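Local atomic coordinates of choline binding protein PCPA (Streptococcus pneumoniae, PDB entry 4CP6), a protein that is a pneumococcal choline-binding protein and vaccine antigen with a leucine-rich repeat region, probably displayed on the cell surface through binding of choline. Residues Y392-S395 against E396-D400; A384-E387 against T388-F391. All coordinates share one frame; numbering follows the deposited sequence.

Contact 1: Y392-S395 against E396-D400; sequences YVTS and EHIKD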
# COMPACT_ATOMS: atom_id res chain seq x y z
N TYR A 392 29.42 1.92 23.58
CA TYR A 392 30.09 3.08 24.17
C TYR A 392 29.02 3.74 25.02
O TYR A 392 27.95 4.14 24.50
CB TYR A 392 30.67 4.02 23.08
CG TYR A 392 31.71 3.38 22.18
CD1 TYR A 392 31.33 2.58 21.11
CD2 TYR A 392 33.08 3.54 22.42
CE1 TYR A 392 32.28 1.96 20.29
CE2 TYR A 392 34.04 2.94 21.60
CZ TYR A 392 33.63 2.14 20.53
OH TYR A 392 34.56 1.54 19.70
N VAL A 393 29.24 3.83 26.34
CA VAL A 393 28.24 4.35 27.27
C VAL A 393 28.84 5.44 28.17
O VAL A 393 30.06 5.60 28.19
CB VAL A 393 27.57 3.23 28.12
CG1 VAL A 393 26.92 2.17 27.22
CG2 VAL A 393 28.58 2.57 29.06
N THR A 394 27.99 6.17 28.90
CA THR A 394 28.46 7.31 29.69
C THR A 394 28.76 6.98 31.13
O THR A 394 29.40 7.79 31.79
CB THR A 394 27.42 8.46 29.63
OG1 THR A 394 26.22 8.01 30.25
CG2 THR A 394 27.17 8.96 28.21
N SER A 395 28.28 5.83 31.65
CA SER A 395 28.53 5.52 33.06
C SER A 395 28.67 4.04 33.33
O SER A 395 28.17 3.22 32.55
CB SER A 395 27.39 6.05 33.92
OG SER A 395 26.19 5.30 33.73
N GLU A 396 29.25 3.70 34.48
CA GLU A 396 29.33 2.32 34.93
C GLU A 396 27.93 1.76 35.18
O GLU A 396 27.72 0.58 34.90
CB GLU A 396 30.20 2.21 36.21
CG GLU A 396 31.70 2.34 35.93
CD GLU A 396 32.35 1.28 35.05
OE1 GLU A 396 31.88 0.12 35.03
OE2 GLU A 396 33.38 1.60 34.41
N HIS A 397 26.95 2.58 35.66
CA HIS A 397 25.58 2.10 35.88
C HIS A 397 24.95 1.66 34.55
O HIS A 397 24.37 0.58 34.49
CB HIS A 397 24.68 3.14 36.56
CG HIS A 397 23.25 2.68 36.70
ND1 HIS A 397 22.93 1.53 37.41
CD2 HIS A 397 22.12 3.19 36.15
CE1 HIS A 397 21.61 1.41 37.32
NE2 HIS A 397 21.08 2.39 36.57
N ILE A 398 25.10 2.46 33.49
CA ILE A 398 24.53 2.05 32.20
C ILE A 398 25.21 0.76 31.69
O ILE A 398 24.52 -0.13 31.19
CB ILE A 398 24.53 3.22 31.22
CG1 ILE A 398 23.47 4.22 31.72
CG2 ILE A 398 24.22 2.75 29.77
CD1 ILE A 398 23.52 5.63 31.07
N LYS A 399 26.54 0.59 31.92
CA LYS A 399 27.22 -0.65 31.58
C LYS A 399 26.59 -1.80 32.38
O LYS A 399 26.37 -2.88 31.82
CB LYS A 399 28.74 -0.51 31.88
CG LYS A 399 29.52 -1.80 31.73
CD LYS A 399 31.02 -1.54 31.65
CE LYS A 399 31.81 -2.82 31.48
NZ LYS A 399 33.20 -2.50 31.07
N ASP A 400 26.30 -1.58 33.68
CA ASP A 400 25.68 -2.63 34.51
C ASP A 400 24.32 -3.02 33.98
O ASP A 400 23.96 -4.20 33.95
CB ASP A 400 25.53 -2.18 35.98
CG ASP A 400 26.83 -1.93 36.72
OD1 ASP A 400 27.88 -2.46 36.27
OD2 ASP A 400 26.80 -1.24 37.75
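Ser395 is the N-cap of helix 396-405: its OG accepts the backbone N of Ile398 at 3.1 Å, with an almost straight N-H...O angle of 167°. The chi1 of 71° sets OG between the serine's own backbone N and carbonyl carbon, turned in over the first turn of the helix. One residue further on, the carbonyl of Ser395 takes the N-H of Lys399, at 3.2 Å between Lys399 N and Ser395 O. A single residue therefore holds two successive amides of the first turn, one with its side chain and one with its backbone. Asp400 N to Glu396 O then continues the helical pattern.

The tightly packed side faces strand 390-393 and Phe376. Val393, at the end of that strand, and Ile398 run antiparallel alongside each other, CG1 of the valine meeting CG2 of the isoleucine at 3.8 Å. The other valine branch, CG2, lies 4.2 Å from CB of Lys399, whose side chain lies across it. CD1 of Ile398 runs up to OG1 of Thr394 at 3.7 Å; that hydroxyl is hydrogen-bonded to Asn371 O, and Phe376 also packs on the isoleucine.

The opposite character belongs to Glu396 and His397, which are exposed. Glu396 points away and reaches 392-395 only through CB, its side chain also lying on Val414, while the imidazole, its CG anti to the backbone N (chi1 176°), swings outward. Lys399, by contrast, runs from the helix back across strand 412-414, touching Val414 and bonding through NZ to Ile412 O. The first-turn N-H groups of a helix have no preceding helical carbonyl to pair with; Ser395 supplies acceptors to those of Ile398 and Lys399, while Val393 and Ile398 bury the apolar face of the strand-to-helix turn.

Contact 2: A384-E387 against T388-F391; sequences AIPE and TVKF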
# COMPACT_ATOMS: atom_id res chain seq x y z
N ALA A 384 19.07 -8.00 19.83
CA ALA A 384 19.38 -9.33 19.36
C ALA A 384 20.43 -9.08 18.30
O ALA A 384 20.13 -8.91 17.10
CB ALA A 384 18.15 -10.04 18.79
N ILE A 385 21.67 -8.93 18.78
CA ILE A 385 22.77 -8.47 17.93
C ILE A 385 24.01 -9.35 18.05
O ILE A 385 24.15 -10.10 19.03
CB ILE A 385 23.13 -7.00 18.32
CG1 ILE A 385 23.66 -6.89 19.78
CG2 ILE A 385 21.93 -6.06 18.10
CD1 ILE A 385 24.23 -5.50 20.14
N PRO A 386 24.96 -9.24 17.10
CA PRO A 386 26.20 -10.02 17.22
C PRO A 386 26.98 -9.63 18.49
O PRO A 386 27.01 -8.45 18.90
CB PRO A 386 26.97 -9.66 15.95
CG PRO A 386 25.87 -9.25 14.96
CD PRO A 386 24.94 -8.47 15.84
N GLU A 387 27.64 -10.63 19.11
CA GLU A 387 28.44 -10.37 20.31
C GLU A 387 29.63 -9.45 20.03
O GLU A 387 30.18 -8.85 20.96
CB GLU A 387 28.88 -11.68 20.94
CG GLU A 387 29.53 -11.51 22.30
CD GLU A 387 29.68 -12.83 23.01
OE1 GLU A 387 30.70 -13.52 22.75
OE2 GLU A 387 28.74 -13.24 23.72
N THR A 388 30.02 -9.33 18.74
CA THR A 388 31.16 -8.48 18.37
C THR A 388 30.85 -6.98 18.39
O THR A 388 31.77 -6.16 18.32
CB THR A 388 31.66 -8.88 17.00
OG1 THR A 388 30.54 -8.91 16.11
CG2 THR A 388 32.37 -10.22 17.02
N VAL A 389 29.57 -6.61 18.45
CA VAL A 389 29.24 -5.19 18.48
C VAL A 389 29.78 -4.59 19.78
O VAL A 389 29.60 -5.17 20.85
CB VAL A 389 27.70 -4.97 18.38
CG1 VAL A 389 27.36 -3.47 18.46
CG2 VAL A 389 27.14 -5.56 17.08
N LYS A 390 30.41 -3.41 19.69
CA LYS A 390 30.93 -2.71 20.84
C LYS A 390 29.95 -1.64 21.29
O LYS A 390 29.41 -0.92 20.43
CB LYS A 390 32.25 -2.01 20.51
CG LYS A 390 33.21 -2.78 19.66
CD LYS A 390 34.24 -1.85 19.10
CE LYS A 390 34.68 -2.36 17.77
NZ LYS A 390 35.74 -3.40 17.87
N PHE A 391 29.77 -1.50 22.59
CA PHE A 391 28.96 -0.41 23.12
C PHE A 391 29.84 0.65 23.72
O PHE A 391 30.82 0.33 24.42
CB PHE A 391 28.00 -0.89 24.20
CG PHE A 391 26.78 -1.63 23.70
CD1 PHE A 391 26.81 -3.00 23.50
CD2 PHE A 391 25.58 -0.95 23.49
CE1 PHE A 391 25.67 -3.69 23.08
CE2 PHE A 391 24.44 -1.64 23.05
CZ PHE A 391 24.49 -3.00 22.85
O HOH W 1 31.93 -6.82 21.49
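Ile385 and Phe391 reach for each other from facing sides, the methyl CD1 of the isoleucine arriving obliquely at the far end of the ring, 3.7 Å from Phe391 CZ and just as near to CE1. What carries the methyl there is a chi1 of 64°, which tucks CG1 between the isoleucine's backbone N and carbonyl carbon, followed by an extended chi2. The same CD1 rests against Val389, at 3.9 Å from its CB, so one methyl bridges two residues of the outgoing chain. Pro386 and Val389 meet at a slant: ring atom CD of the proline lies 3.9 Å from CG2 of the valine, which stands beside its own backbone N and leans over the proline carbonyl.

Between these residues the chain reverses in a type I beta turn, Pro386 to Val389, that leads into strand 390-393 of the parallel sheet of the leucine-rich repeat fold. Its closing bond runs from Val389 N to Pro386 O at 3.2 Å; the N-H points well at the oxygen (165°), but the donor sits above the carbonyl plane, 56° out of it. A water clips the far side of the turn, donating to Glu387 O at 2.7 Å and to Val389 O at 2.9 Å.

Glu387 and Thr388 occupy the turn's corners and both point outward, exposed, although OG1 of Thr388 comes back to 3.7 Å from CB of Pro386. The glutamate's OE2 is taken by Ser409 N. On the buried side Ile367 touches Ile385, Val389 and Phe391 alike, and Phe383 packs edge-to-face with the Phe391 ring.

In the fold
Contact 2 comes first along the chain: the turn within 384-391 delivers the chain into strand 390-393, and contact 1 takes over directly where it ends, carrying the strand into helix 396-405. Their centres lie about 15 Å apart, and apart from adjoining in sequence the two do not touch. Both share strand 390-393, which lies between strands 366-369 and 412-414 of a parallel five-stranded sheet. With strand 412-414, the strand and helix form a beta-alpha-beta unit close to the end of the modelled chain. The two contacts thus mark the entry and exit of one strand, where a loop leads into the strand and the strand into a helix.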